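Local coordinates for TonB-dependent siderophore receptor (Pseudomonas aeruginosa 39016, PDB 5NEC), which probably takes ferric siderophores, and siderophore-drug conjugates that mimic them, across the outer membrane with energy supplied through TonB, at residues A[152-157]-A[186-191]; A[162-167]-A[727-732]; A[214-219]-A[228-233]; A[242-247]-A[717-722]; A[265-270]-A[407-412]. One frame throughout, in Å; residues are numbered along the deposited sequence.

Contact 1 of 5, residues A[152-157]-A[186-191]; sequences KQAKAG and NAAFRL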
# COMPACT_ATOMS: atom_id res chain seq x y z
N LYS A 152 10.88 -10.19 5.24
CA LYS A 152 11.69 -10.94 6.20
C LYS A 152 12.39 -12.08 5.45
O LYS A 152 11.73 -12.82 4.73
CB LYS A 152 10.80 -11.53 7.28
CG LYS A 152 10.25 -10.49 8.23
CD LYS A 152 9.25 -11.15 9.15
CE LYS A 152 8.55 -10.15 10.03
NZ LYS A 152 7.73 -10.93 11.00
N GLN A 153 13.71 -12.17 5.59
CA GLN A 153 14.53 -13.24 4.99
C GLN A 153 15.22 -14.03 6.10
O GLN A 153 15.46 -13.50 7.19
CB GLN A 153 15.64 -12.67 4.07
CG GLN A 153 15.16 -11.97 2.80
CD GLN A 153 14.46 -12.91 1.80
OE1 GLN A 153 14.79 -14.09 1.70
NE2 GLN A 153 13.49 -12.37 1.08
N ALA A 154 15.53 -15.29 5.80
CA ALA A 154 16.38 -16.09 6.69
C ALA A 154 17.74 -15.45 6.74
O ALA A 154 18.24 -14.95 5.72
CB ALA A 154 16.48 -17.53 6.20
N LYS A 155 18.31 -15.42 7.94
CA LYS A 155 19.53 -14.67 8.22
C LYS A 155 20.27 -15.31 9.39
O LYS A 155 19.81 -16.33 9.93
CB LYS A 155 19.18 -13.22 8.53
CG LYS A 155 18.29 -13.05 9.75
CD LYS A 155 17.83 -11.61 9.91
CE LYS A 155 17.02 -11.43 11.19
NZ LYS A 155 16.75 -10.00 11.49
N ALA A 156 21.41 -14.74 9.77
CA ALA A 156 22.15 -15.23 10.95
C ALA A 156 21.36 -14.97 12.23
O ALA A 156 20.60 -14.01 12.30
CB ALA A 156 23.51 -14.56 11.03
N GLY A 157 21.53 -15.84 13.21
CA GLY A 157 20.78 -15.78 14.47
C GLY A 157 19.88 -16.99 14.65
O GLY A 157 19.54 -17.67 13.67
N ASN A 186 26.66 -21.57 8.24
CA ASN A 186 26.76 -21.09 6.84
C ASN A 186 25.40 -20.88 6.16
O ASN A 186 25.35 -20.20 5.13
CB ASN A 186 27.61 -22.03 6.00
CG ASN A 186 29.01 -22.14 6.52
OD1 ASN A 186 29.48 -23.24 6.78
ND2 ASN A 186 29.67 -21.00 6.72
N ALA A 187 24.34 -21.45 6.71
CA ALA A 187 23.00 -21.33 6.15
C ALA A 187 21.95 -21.12 7.24
O ALA A 187 22.22 -21.31 8.42
CB ALA A 187 22.67 -22.56 5.32
N ALA A 188 20.75 -20.73 6.82
CA ALA A 188 19.64 -20.51 7.75
C ALA A 188 18.30 -20.76 7.08
O ALA A 188 18.15 -20.59 5.88
CB ALA A 188 19.69 -19.10 8.32
N PHE A 189 17.34 -21.23 7.87
CA PHE A 189 15.98 -21.50 7.45
C PHE A 189 15.09 -20.58 8.27
O PHE A 189 15.30 -20.43 9.48
CB PHE A 189 15.64 -22.96 7.73
CG PHE A 189 14.18 -23.29 7.57
CD1 PHE A 189 13.58 -23.28 6.30
CD2 PHE A 189 13.39 -23.65 8.68
CE1 PHE A 189 12.22 -23.60 6.15
CE2 PHE A 189 12.04 -23.98 8.52
CZ PHE A 189 11.45 -23.96 7.25
N ARG A 190 14.11 -19.96 7.62
CA ARG A 190 13.13 -19.13 8.31
C ARG A 190 11.73 -19.49 7.86
O ARG A 190 11.50 -19.71 6.67
CB ARG A 190 13.41 -17.66 8.06
CG ARG A 190 12.57 -16.71 8.90
CD ARG A 190 13.11 -15.30 8.80
NE ARG A 190 12.46 -14.40 9.75
CZ ARG A 190 12.79 -13.13 9.94
NH1 ARG A 190 13.79 -12.57 9.25
NH2 ARG A 190 12.13 -12.40 10.83
N LEU A 191 10.80 -19.57 8.81
CA LEU A 191 9.41 -19.84 8.50
C LEU A 191 8.55 -18.81 9.20
O LEU A 191 8.68 -18.62 10.41
CB LEU A 191 9.04 -21.24 8.98
CG LEU A 191 7.63 -21.74 8.64
CD1 LEU A 191 7.38 -21.71 7.13
CD2 LEU A 191 7.40 -23.13 9.22

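Contact 2 of 5, residues A[162-167]-A[727-732]; sequences GGFTYG and FSTNFH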
# COMPACT_ATOMS: atom_id res chain seq x y z
N GLY A 162 6.55 -15.33 18.28
CA GLY A 162 5.18 -15.72 18.07
C GLY A 162 4.26 -14.82 18.84
O GLY A 162 4.68 -14.21 19.82
N GLY A 163 3.02 -14.71 18.35
CA GLY A 163 2.03 -13.88 19.00
C GLY A 163 0.61 -14.32 18.74
O GLY A 163 0.32 -14.96 17.73
N PHE A 164 -0.27 -13.99 19.67
CA PHE A 164 -1.67 -14.06 19.41
C PHE A 164 -2.37 -12.79 19.89
O PHE A 164 -2.04 -12.27 20.95
CB PHE A 164 -2.30 -15.36 19.93
CG PHE A 164 -2.23 -15.54 21.41
CD1 PHE A 164 -3.17 -14.93 22.25
CD2 PHE A 164 -1.26 -16.37 21.99
CE1 PHE A 164 -3.14 -15.11 23.63
CE2 PHE A 164 -1.22 -16.56 23.37
CZ PHE A 164 -2.16 -15.92 24.19
N THR A 165 -3.30 -12.30 19.08
CA THR A 165 -4.04 -11.07 19.33
C THR A 165 -5.54 -11.39 19.30
O THR A 165 -6.04 -12.00 18.34
CB THR A 165 -3.74 -9.99 18.27
OG1 THR A 165 -2.33 -9.77 18.19
CG2 THR A 165 -4.45 -8.66 18.60
N TYR A 166 -6.22 -11.00 20.38
CA TYR A 166 -7.67 -11.10 20.48
C TYR A 166 -8.28 -9.70 20.51
O TYR A 166 -7.73 -8.80 21.16
CB TYR A 166 -8.06 -11.88 21.72
CG TYR A 166 -7.83 -13.38 21.63
CD1 TYR A 166 -8.42 -14.13 20.63
CD2 TYR A 166 -7.06 -14.05 22.58
CE1 TYR A 166 -8.23 -15.49 20.54
CE2 TYR A 166 -6.87 -15.42 22.50
CZ TYR A 166 -7.46 -16.14 21.47
OH TYR A 166 -7.30 -17.49 21.36
N GLY A 167 -9.40 -9.52 19.80
CA GLY A 167 -10.03 -8.20 19.66
C GLY A 167 -11.51 -8.12 19.99
O GLY A 167 -12.23 -9.12 19.98
N PHE A 727 -5.93 -6.96 22.35
CA PHE A 727 -4.98 -7.42 23.36
C PHE A 727 -4.05 -8.43 22.72
O PHE A 727 -4.51 -9.43 22.19
CB PHE A 727 -5.69 -8.08 24.56
CG PHE A 727 -4.79 -8.25 25.77
CD1 PHE A 727 -4.67 -7.23 26.73
CD2 PHE A 727 -4.05 -9.43 25.96
CE1 PHE A 727 -3.83 -7.40 27.84
CE2 PHE A 727 -3.22 -9.59 27.07
CZ PHE A 727 -3.10 -8.57 28.01
N SER A 728 -2.75 -8.18 22.80
CA SER A 728 -1.71 -9.07 22.24
C SER A 728 -0.84 -9.69 23.32
O SER A 728 -0.46 -9.00 24.26
CB SER A 728 -0.81 -8.30 21.29
OG SER A 728 -1.53 -8.02 20.11
N THR A 729 -0.52 -10.97 23.15
CA THR A 729 0.52 -11.66 23.91
C THR A 729 1.61 -12.03 22.90
O THR A 729 1.34 -12.80 21.97
CB THR A 729 -0.04 -12.94 24.57
OG1 THR A 729 -1.13 -12.60 25.45
CG2 THR A 729 1.04 -13.69 25.36
N ASN A 730 2.84 -11.50 23.08
CA ASN A 730 3.99 -11.83 22.21
C ASN A 730 5.10 -12.61 22.94
O ASN A 730 5.50 -12.21 24.02
CB ASN A 730 4.56 -10.55 21.59
CG ASN A 730 3.55 -9.84 20.71
OD1 ASN A 730 3.07 -8.74 21.02
ND2 ASN A 730 3.16 -10.50 19.63
N PHE A 731 5.54 -13.72 22.34
CA PHE A 731 6.66 -14.53 22.80
C PHE A 731 7.87 -14.24 21.92
O PHE A 731 7.71 -14.05 20.72
CB PHE A 731 6.35 -16.03 22.66
CG PHE A 731 5.19 -16.53 23.49
CD1 PHE A 731 3.90 -16.61 22.94
CD2 PHE A 731 5.39 -16.98 24.81
CE1 PHE A 731 2.83 -17.11 23.70
CE2 PHE A 731 4.32 -17.48 25.57
CZ PHE A 731 3.04 -17.55 25.01
N HIS A 732 9.07 -14.19 22.51
CA HIS A 732 10.32 -14.15 21.73
C HIS A 732 11.45 -14.76 22.53
O HIS A 732 11.71 -14.36 23.65
CB HIS A 732 10.69 -12.73 21.27
CG HIS A 732 10.40 -11.67 22.27
ND1 HIS A 732 9.15 -11.13 22.42
CD2 HIS A 732 11.20 -11.06 23.17
CE1 HIS A 732 9.18 -10.23 23.38
NE2 HIS A 732 10.41 -10.16 23.85

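Contact 3 of 5, residues A[214-219]-A[228-233]; sequences APSLTF and TVSHYH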
# COMPACT_ATOMS: atom_id res chain seq x y z
N ALA A 214 5.30 -18.50 4.72
CA ALA A 214 6.44 -17.88 4.06
C ALA A 214 7.71 -18.59 4.48
O ALA A 214 8.33 -18.21 5.47
CB ALA A 214 6.51 -16.39 4.40
N PRO A 215 8.09 -19.64 3.76
CA PRO A 215 9.40 -20.26 4.02
C PRO A 215 10.51 -19.54 3.29
O PRO A 215 10.29 -18.97 2.23
CB PRO A 215 9.24 -21.66 3.45
CG PRO A 215 8.21 -21.51 2.36
CD PRO A 215 7.26 -20.44 2.84
N SER A 216 11.72 -19.62 3.85
CA SER A 216 12.88 -18.93 3.33
C SER A 216 14.18 -19.69 3.72
O SER A 216 14.31 -20.19 4.83
CB SER A 216 12.88 -17.53 3.90
OG SER A 216 13.85 -16.74 3.27
N LEU A 217 15.11 -19.78 2.77
CA LEU A 217 16.40 -20.44 2.96
C LEU A 217 17.48 -19.52 2.46
O LEU A 217 17.36 -18.98 1.38
CB LEU A 217 16.49 -21.71 2.13
CG LEU A 217 15.81 -22.96 2.68
CD1 LEU A 217 15.81 -24.06 1.64
CD2 LEU A 217 16.52 -23.45 3.93
N THR A 218 18.55 -19.36 3.22
CA THR A 218 19.68 -18.57 2.77
C THR A 218 20.97 -19.38 3.01
O THR A 218 21.06 -20.13 3.99
CB THR A 218 19.68 -17.20 3.47
OG1 THR A 218 20.40 -16.26 2.67
CG2 THR A 218 20.32 -17.27 4.87
N PHE A 219 21.92 -19.26 2.09
CA PHE A 219 23.18 -20.04 2.10
C PHE A 219 24.34 -19.11 1.87
O PHE A 219 24.20 -18.09 1.18
CB PHE A 219 23.21 -21.10 1.00
CG PHE A 219 22.10 -22.11 1.06
CD1 PHE A 219 20.90 -21.90 0.39
CD2 PHE A 219 22.27 -23.29 1.74
CE1 PHE A 219 19.87 -22.84 0.45
CE2 PHE A 219 21.26 -24.25 1.80
CZ PHE A 219 20.05 -24.02 1.17
N THR A 228 19.78 -17.10 -1.88
CA THR A 228 18.54 -17.06 -1.12
C THR A 228 17.37 -17.56 -1.96
O THR A 228 17.25 -17.23 -3.14
CB THR A 228 18.25 -15.66 -0.56
OG1 THR A 228 19.35 -15.22 0.25
CG2 THR A 228 17.01 -15.69 0.31
N VAL A 229 16.50 -18.36 -1.33
CA VAL A 229 15.30 -18.92 -1.92
C VAL A 229 14.12 -18.64 -0.97
O VAL A 229 14.14 -19.09 0.17
CB VAL A 229 15.44 -20.46 -2.14
CG1 VAL A 229 14.14 -21.08 -2.65
CG2 VAL A 229 16.55 -20.76 -3.14
N SER A 230 13.10 -17.94 -1.46
CA SER A 230 11.91 -17.61 -0.68
C SER A 230 10.65 -18.05 -1.39
O SER A 230 10.57 -17.99 -2.61
CB SER A 230 11.82 -16.11 -0.45
OG SER A 230 12.87 -15.73 0.44
N HIS A 231 9.68 -18.50 -0.63
CA HIS A 231 8.35 -18.64 -1.14
C HIS A 231 7.39 -17.89 -0.22
O HIS A 231 7.60 -17.84 0.99
CB HIS A 231 7.94 -20.11 -1.29
CG HIS A 231 6.72 -20.28 -2.14
ND1 HIS A 231 6.78 -20.43 -3.51
CD2 HIS A 231 5.40 -20.23 -1.82
CE1 HIS A 231 5.55 -20.50 -3.99
NE2 HIS A 231 4.70 -20.38 -2.99
N TYR A 232 6.37 -17.27 -0.83
CA TYR A 232 5.33 -16.53 -0.13
C TYR A 232 3.94 -17.02 -0.59
O TYR A 232 3.63 -17.05 -1.78
CB TYR A 232 5.48 -15.02 -0.40
CG TYR A 232 4.44 -14.19 0.32
CD1 TYR A 232 4.59 -13.85 1.65
CD2 TYR A 232 3.28 -13.75 -0.34
CE1 TYR A 232 3.65 -13.09 2.31
CE2 TYR A 232 2.33 -12.98 0.31
CZ TYR A 232 2.52 -12.65 1.64
OH TYR A 232 1.59 -11.90 2.32
N HIS A 233 3.10 -17.38 0.36
CA HIS A 233 1.78 -17.87 0.07
C HIS A 233 0.77 -17.23 0.99
O HIS A 233 0.94 -17.30 2.21
CB HIS A 233 1.73 -19.38 0.24
CG HIS A 233 0.41 -19.97 -0.11
ND1 HIS A 233 0.04 -20.24 -1.41
CD2 HIS A 233 -0.66 -20.29 0.66
CE1 HIS A 233 -1.19 -20.71 -1.43
NE2 HIS A 233 -1.64 -20.75 -0.19

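Contact 4 of 5, residues A[242-247]-A[717-722]; sequences SGIPYA and ASQAAG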
# COMPACT_ATOMS: atom_id res chain seq x y z
N SER A 242 -20.05 -3.45 1.35
CA SER A 242 -20.80 -2.75 0.31
C SER A 242 -20.40 -1.27 0.26
O SER A 242 -20.55 -0.62 -0.78
CB SER A 242 -22.32 -2.84 0.57
OG SER A 242 -22.70 -2.25 1.82
N GLY A 243 -19.91 -0.75 1.38
CA GLY A 243 -19.81 0.70 1.57
C GLY A 243 -21.19 1.34 1.69
O GLY A 243 -22.20 0.65 1.83
N ILE A 244 -21.18 2.67 1.61
CA ILE A 244 -22.32 3.52 1.90
C ILE A 244 -22.50 4.41 0.69
O ILE A 244 -21.52 5.00 0.21
CB ILE A 244 -22.02 4.39 3.14
CG1 ILE A 244 -21.66 3.52 4.35
CG2 ILE A 244 -23.19 5.32 3.48
CD1 ILE A 244 -22.75 2.55 4.77
N PRO A 245 -23.74 4.49 0.17
CA PRO A 245 -23.95 5.33 -1.02
C PRO A 245 -23.78 6.84 -0.76
O PRO A 245 -24.03 7.33 0.35
CB PRO A 245 -25.40 5.02 -1.41
CG PRO A 245 -26.05 4.56 -0.15
CD PRO A 245 -24.99 3.89 0.66
N TYR A 246 -23.34 7.55 -1.80
CA TYR A 246 -23.41 9.00 -1.83
C TYR A 246 -24.88 9.42 -1.86
O TYR A 246 -25.71 8.79 -2.53
CB TYR A 246 -22.72 9.58 -3.08
CG TYR A 246 -21.23 9.40 -3.12
CD1 TYR A 246 -20.43 9.82 -2.06
CD2 TYR A 246 -20.61 8.80 -4.22
CE1 TYR A 246 -19.05 9.64 -2.10
CE2 TYR A 246 -19.23 8.63 -4.26
CZ TYR A 246 -18.45 9.05 -3.20
OH TYR A 246 -17.08 8.89 -3.22
N ALA A 247 -25.20 10.47 -1.11
CA ALA A 247 -26.49 11.17 -1.27
C ALA A 247 -26.57 11.64 -2.72
O ALA A 247 -25.52 11.85 -3.35
CB ALA A 247 -26.61 12.35 -0.31
N ALA A 717 -18.85 5.23 -1.15
CA ALA A 717 -17.60 5.33 -0.44
C ALA A 717 -17.48 4.21 0.59
O ALA A 717 -18.48 3.63 1.05
CB ALA A 717 -17.53 6.66 0.29
N SER A 718 -16.24 3.92 0.97
CA SER A 718 -15.94 2.88 1.94
C SER A 718 -15.87 3.50 3.32
O SER A 718 -15.22 4.50 3.50
CB SER A 718 -14.62 2.21 1.60
OG SER A 718 -14.23 1.36 2.67
N GLN A 719 -16.55 2.88 4.28
CA GLN A 719 -16.55 3.31 5.67
C GLN A 719 -15.47 2.56 6.45
O GLN A 719 -15.34 1.36 6.33
CB GLN A 719 -17.94 3.08 6.29
CG GLN A 719 -18.07 3.52 7.75
CD GLN A 719 -19.51 3.40 8.27
OE1 GLN A 719 -20.45 3.95 7.69
NE2 GLN A 719 -19.68 2.67 9.37
N ALA A 720 -14.70 3.26 7.26
CA ALA A 720 -13.61 2.65 8.01
C ALA A 720 -14.14 1.95 9.23
O ALA A 720 -15.32 2.08 9.59
CB ALA A 720 -12.59 3.70 8.43
N ALA A 721 -13.26 1.22 9.88
CA ALA A 721 -13.61 0.50 11.09
C ALA A 721 -13.92 1.49 12.20
O ALA A 721 -13.41 2.62 12.22
CB ALA A 721 -12.47 -0.42 11.49
N GLY A 722 -14.79 1.08 13.11
CA GLY A 722 -15.07 1.85 14.34
C GLY A 722 -14.03 1.56 15.43
O GLY A 722 -12.98 1.00 15.14

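Contact 5 of 5, residues A[265-270]-A[407-412]; sequences RGNFYG and ENPNPH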
# COMPACT_ATOMS: atom_id res chain seq x y z
N ARG A 265 -24.64 3.28 11.71
CA ARG A 265 -23.23 2.96 11.52
C ARG A 265 -22.99 1.61 10.83
O ARG A 265 -22.18 1.53 9.91
CB ARG A 265 -22.52 3.00 12.87
CG ARG A 265 -20.99 2.92 12.78
CD ARG A 265 -20.38 2.51 14.12
NE ARG A 265 -20.49 3.60 15.08
CZ ARG A 265 -19.70 4.67 15.13
NH1 ARG A 265 -18.66 4.85 14.27
NH2 ARG A 265 -19.94 5.60 16.05
N GLY A 266 -23.72 0.58 11.26
CA GLY A 266 -23.52 -0.81 10.82
C GLY A 266 -24.13 -1.20 9.48
O GLY A 266 -23.85 -2.30 9.00
N ASN A 267 -24.94 -0.34 8.87
CA ASN A 267 -25.66 -0.70 7.65
C ASN A 267 -24.74 -1.32 6.58
O ASN A 267 -23.76 -0.71 6.14
CB ASN A 267 -26.35 0.51 7.03
CG ASN A 267 -27.65 0.89 7.73
OD1 ASN A 267 -27.93 0.46 8.83
ND2 ASN A 267 -28.45 1.71 7.05
N PHE A 268 -25.12 -2.53 6.17
CA PHE A 268 -24.48 -3.28 5.10
C PHE A 268 -25.56 -3.60 4.04
O PHE A 268 -26.58 -4.22 4.34
CB PHE A 268 -23.85 -4.54 5.74
CG PHE A 268 -23.31 -5.53 4.75
CD1 PHE A 268 -22.41 -5.14 3.77
CD2 PHE A 268 -23.69 -6.87 4.82
CE1 PHE A 268 -21.92 -6.05 2.85
CE2 PHE A 268 -23.20 -7.78 3.91
CZ PHE A 268 -22.31 -7.38 2.93
N TYR A 269 -25.32 -3.17 2.81
CA TYR A 269 -26.29 -3.36 1.72
C TYR A 269 -26.07 -4.64 0.90
O TYR A 269 -26.86 -4.94 0.00
CB TYR A 269 -26.33 -2.10 0.82
CG TYR A 269 -26.75 -0.91 1.64
CD1 TYR A 269 -28.10 -0.71 1.98
CD2 TYR A 269 -25.80 -0.05 2.18
CE1 TYR A 269 -28.49 0.35 2.77
CE2 TYR A 269 -26.20 1.02 2.99
CZ TYR A 269 -27.55 1.20 3.27
OH TYR A 269 -27.93 2.24 4.05
N GLY A 270 -25.02 -5.39 1.22
CA GLY A 270 -24.73 -6.64 0.53
C GLY A 270 -25.50 -7.83 1.08
O GLY A 270 -26.40 -7.67 1.92
N GLU A 407 -32.62 2.56 5.32
CA GLU A 407 -32.42 2.68 6.76
C GLU A 407 -32.15 1.35 7.42
O GLU A 407 -31.28 1.28 8.27
CB GLU A 407 -33.64 3.36 7.43
CG GLU A 407 -33.93 4.76 6.96
CD GLU A 407 -32.79 5.74 7.22
OE1 GLU A 407 -32.19 5.73 8.33
OE2 GLU A 407 -32.49 6.55 6.31
N ASN A 408 -32.89 0.30 7.05
CA ASN A 408 -32.81 -1.00 7.75
C ASN A 408 -32.66 -2.20 6.83
O ASN A 408 -33.54 -3.08 6.80
CB ASN A 408 -34.02 -1.18 8.66
CG ASN A 408 -34.12 -0.10 9.71
OD1 ASN A 408 -35.11 0.62 9.77
ND2 ASN A 408 -33.08 0.09 10.48
N PRO A 409 -31.54 -2.28 6.11
CA PRO A 409 -31.36 -3.40 5.17
C PRO A 409 -31.18 -4.73 5.90
O PRO A 409 -30.67 -4.73 7.02
CB PRO A 409 -30.08 -3.03 4.43
CG PRO A 409 -29.31 -2.26 5.45
CD PRO A 409 -30.33 -1.44 6.19
N ASN A 410 -31.61 -5.82 5.26
CA ASN A 410 -31.42 -7.17 5.77
C ASN A 410 -30.40 -7.96 4.93
O ASN A 410 -30.73 -8.46 3.84
CB ASN A 410 -32.74 -7.93 5.80
CG ASN A 410 -32.58 -9.33 6.39
OD1 ASN A 410 -31.57 -9.66 7.03
ND2 ASN A 410 -33.58 -10.16 6.16
N PRO A 411 -29.16 -8.12 5.43
CA PRO A 411 -28.16 -8.83 4.64
C PRO A 411 -28.41 -10.34 4.42
O PRO A 411 -27.79 -10.93 3.53
CB PRO A 411 -26.86 -8.64 5.42
CG PRO A 411 -27.14 -7.62 6.45
CD PRO A 411 -28.61 -7.51 6.65
N HIS A 412 -29.29 -10.93 5.22
CA HIS A 412 -29.61 -12.36 5.11
C HIS A 412 -30.72 -12.69 4.10
O HIS A 412 -31.02 -13.86 3.90
CB HIS A 412 -29.99 -12.91 6.47
CG HIS A 412 -28.96 -12.68 7.53
ND1 HIS A 412 -27.77 -13.37 7.58
CD2 HIS A 412 -28.95 -11.84 8.59
CE1 HIS A 412 -27.06 -12.97 8.61
NE2 HIS A 412 -27.75 -12.03 9.24

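Contact 1 of 5, residues A[152-157]-A[186-191]
Arg190 reaches Lys152 and Gln153 by a fully stretched chain: its CG lies anti to the backbone N (chi1 -172°), and every later torsion is extended as well, which carries the guanidinium from the strand across to the facing loop. Lys152 crosses the arginine at about a right angle, its CB over the centre of one guanidinium face, 3.7 Å from Arg190 CZ. A chi1 of -71° and an extended chain then take Lys152 CG and CD past Arg190 NH2, with CD 3.6 Å from that nitrogen. At the edge of the guanidinium, and in its plane, Arg190 NH1 donates to Gln153 O over 2.8 Å, although the N-H comes to the carbonyl from well above its plane.

The loop 152-157 links the plug, whose sheet includes strand 146-151, to the first barrel strand, 159-167, so this is the plug-to-barrel junction of a TonB-dependent receptor held against the barrel wall. The two cations share a counter-ion: Asp177 forms salt bridges with both Arg190 NH2 and Lys152 NZ, and Lys152 NZ also donates to Phe122 O.

Nearer the strand backbone, small methyl groups pack closely against carbon and carbonyl oxygen. Ala154 CB rests 3.6 Å from Arg190 CB and 3.5 Å from Ala188 O, while Ala188 CB abuts the carbonyl Lys155 O at 3.2 Å. Asn179, on strand 172-182, donates from its side-chain amide to that same Lys155 oxygen.

Contact 2 of 5, residues A[162-167]-A[727-732]
Strands 162-167 and 727-732 run antiparallel, their axes 4.6 Å apart and 175° between their directions. Gly162 with Phe731, Phe164 with Thr729 and Tyr166 with Phe727 are hydrogen-bonded pairs, each joined by two N-H...O bonds; the shortest, from Phe731 N to Gly162 O, is 2.7 Å. Between them fall the non-hydrogen-bonded pairs Gly163 with Asn730 and Thr165 with Ser728, where CA-H...O contacts fill in, such as Gly163 CA to Thr729 O at 3.2 Å. The ladder joins the first strand of the barrel to the last and so closes the cylinder.

On the face that carries the aromatic residues, Phe164 has its CG between the backbone N and the carbonyl carbon (chi1 63°), which stands the ring beside Thr729. Thr729 CB then sits over one ring face, toward the rim, in a CH-pi contact 4.0 Å from the centroid of the Phe164 ring. Farther along, Phe164 CE2 meets the edge of the Phe731 ring, 4.1 Å from Phe731 CE1. The hydroxyls of Tyr166 and Tyr174, on the next strand, are hydrogen-bonded.

The other face is polar. Thr165 OG1 and Ser728 OG form a hydrogen bond of 2.7 Å, and Asn730 ND2 lies over the backbone at Gly163, 3.6 Å from its CA. Such a division, one face mainly aromatic with Thr729 among the rings, the other bearing Thr165, Ser728 and Asn730, is consistent with a wall whose aromatic face meets lipid and whose polar face looks into the barrel.

Contact 3 of 5, residues A[214-219]-A[228-233]
Leu217 and Val229 carry the central backbone bonds of this antiparallel pair, a hydrogen-bonded pair with both N-H...O distances, Leu217 N to Val229 O and Val229 N to Leu217 O, at 2.9 Å. The next rung has a single bond, from His231 N to Pro215 O, because the proline nitrogen carries no hydrogen to give back. His231 O is instead approached by carbon: Ala214 CA stands 3.3 Å from it in a CA-H...O contact, and Pro215 CD is 3.2 Å from the same oxygen.

Hydroxyl pairs occupy the two non-hydrogen-bonded positions. Thr218 OG1, placed anti to its own nitrogen by a chi1 of -156°, meets Thr228 OG1 at 2.8 Å, whereas Ser216 OG and Ser230 OG bond at a longer 3.2 Å. The two strands, 206-219 and 225-238, form a beta hairpin of the barrel wall, and this hydroxyl-bearing face is the one on which the linker from the plug rests: Ser216 OG also has weak hydrogen bonds with Gln153 OE1 and Ala154 N, and the side chain of Thr218 touches Ala154.

Apolar contact is lighter. On the face shared with Leu217 and Val229, the Pro215 ring lies alongside His231, pointing the same way, with Pro215 CG 3.9 Å from His231 CB. The imidazole itself is fixed from beyond the pair, His231 ND1 bonding to Ser284 OG and NE2 to Asp282 OD1, both on strand 276-291. One residue along, beyond the Pro215-His231 rung, Ala214 CB approaches the Tyr232 ring obliquely, 4.2 Å from Tyr232 CD1.

Contact 4 of 5, residues A[242-247]-A[717-722]
Tyr246 presents one ring face to the backbone N of Ala717, and on that same side the methyl of the alanine sits above the plane but beyond the rim, Ala717 CB lying 4.1 Å from Tyr246 CE1. The phenol is held at its far end as well, since Tyr246 OH is hydrogen-bonded to Tyr712 O. The second flat group is the amide of Gln719. Its chain is extended, CG anti to the backbone N (chi1 -179°), and crosses Ile244 at a slant, putting Gln719 OE1 3.6 Å from Ile244 CG1; the other end of the amide, NE2, donates to Arg265 O. One amide therefore packs against a branched aliphatic chain and at the same time bonds to a neighbouring loop.

Between these two groups lies a single antiparallel bridge. Ile244 and Ala717 form a hydrogen-bonded pair, with Ile244 N to Ala717 O at 2.9 Å and Ala717 N to Ile244 O at 3.0 Å, both nearly straight. Gly243, just before the bridge, takes a positive phi of 68° and brings its CA to 3.3 Å from Ala717 O. Ser242 OG donates to Gly243 O over 2.9 Å, in the carbonyl plane and on a lone pair; the same hydroxyl oxygen is also hydrogen-bonded to Tyr269 N.

The bridge adds strand 244-245 to the edge of a small antiparallel sheet in which strand 716-719 is central and strand 708-711 lies beyond it. The connection between barrel strands 225-238 and 276-291 is thereby joined to the one that precedes the last strand, 724-733. Phe708 of strand 708-711 touches both Ile244 and Gln719, while Ala711 lies against Tyr246.

Contact 5 of 5, residues A[265-270]-A[407-412]
Pro409 fits against three consecutive residues, Asn267, Phe268 and Tyr269, and is the centre of the first shell. Its CG lies 3.5 Å from Phe268 O and 3.8 Å from Tyr269 CE1, which it approaches obliquely, and its CD is 3.8 Å from Asn267 ND2. Pro411 makes the second apolar touch, with Pro411 CB 3.7 Å from Phe268 CD2. Its CA gives a CA-H...O contact to Gly270 O at 3.4 Å.

The one hydrogen bond between the segments runs from Asn267 ND2 to Glu407 O, 3.1 Å long and bent to 145° at the hydrogen. The amide comes to that carbonyl from well above its plane rather than along a lone pair.

Outside this shell, each segment also has an internal contact. Phe268 has its ring folded back over its own chain, with Gly270 N 3.5 Å above the centre of one face. In the partner segment Asn410 OD1 accepts from His412 N in an Asx turn, which bends the chain around Pro411. A further tie between the loops comes from Tyr269 OH, hydrogen-bonded to Leu406 O, which fixes the ring beside Pro409. Tyr269 N donates to Ser242 OG.

Both segments belong to packed inter-strand loops, probably extracellular as in other TonB-dependent receptors, one leading into strand 276-291 and the other lying between the short strands 403-405 and 419-421. Thr404 of strand 403-405 touches both Tyr269 and Pro409, and Arg330 of strand 327-354 donates to Tyr269 O and, weakly, to Asn410 O.

In the fold
Contacts 1 and 3 lie on the opposite side of the chain's centre from contact 4, with contact 2 apart from both groups. The centres of contacts 1 and 3 are about 9 Å apart, on a shared patch of wall: strands 187-200 and 206-219 are neighbours, joined by backbone bonds such as Arg190 N to Ser216 O at 2.8 Å. Contact 2, its centre about 23 Å from that of contact 1, closes the barrel, and contacts 3, 4 and 5 lie within the loop it spans. Contacts 4 and 5, about 12 Å apart between centres, meet through Gln719 NE2 to Arg265 O at 2.8 Å and form a loop cluster, probably at the extracellular end; the centre of contact 4 is about 43 Å from that of contact 1.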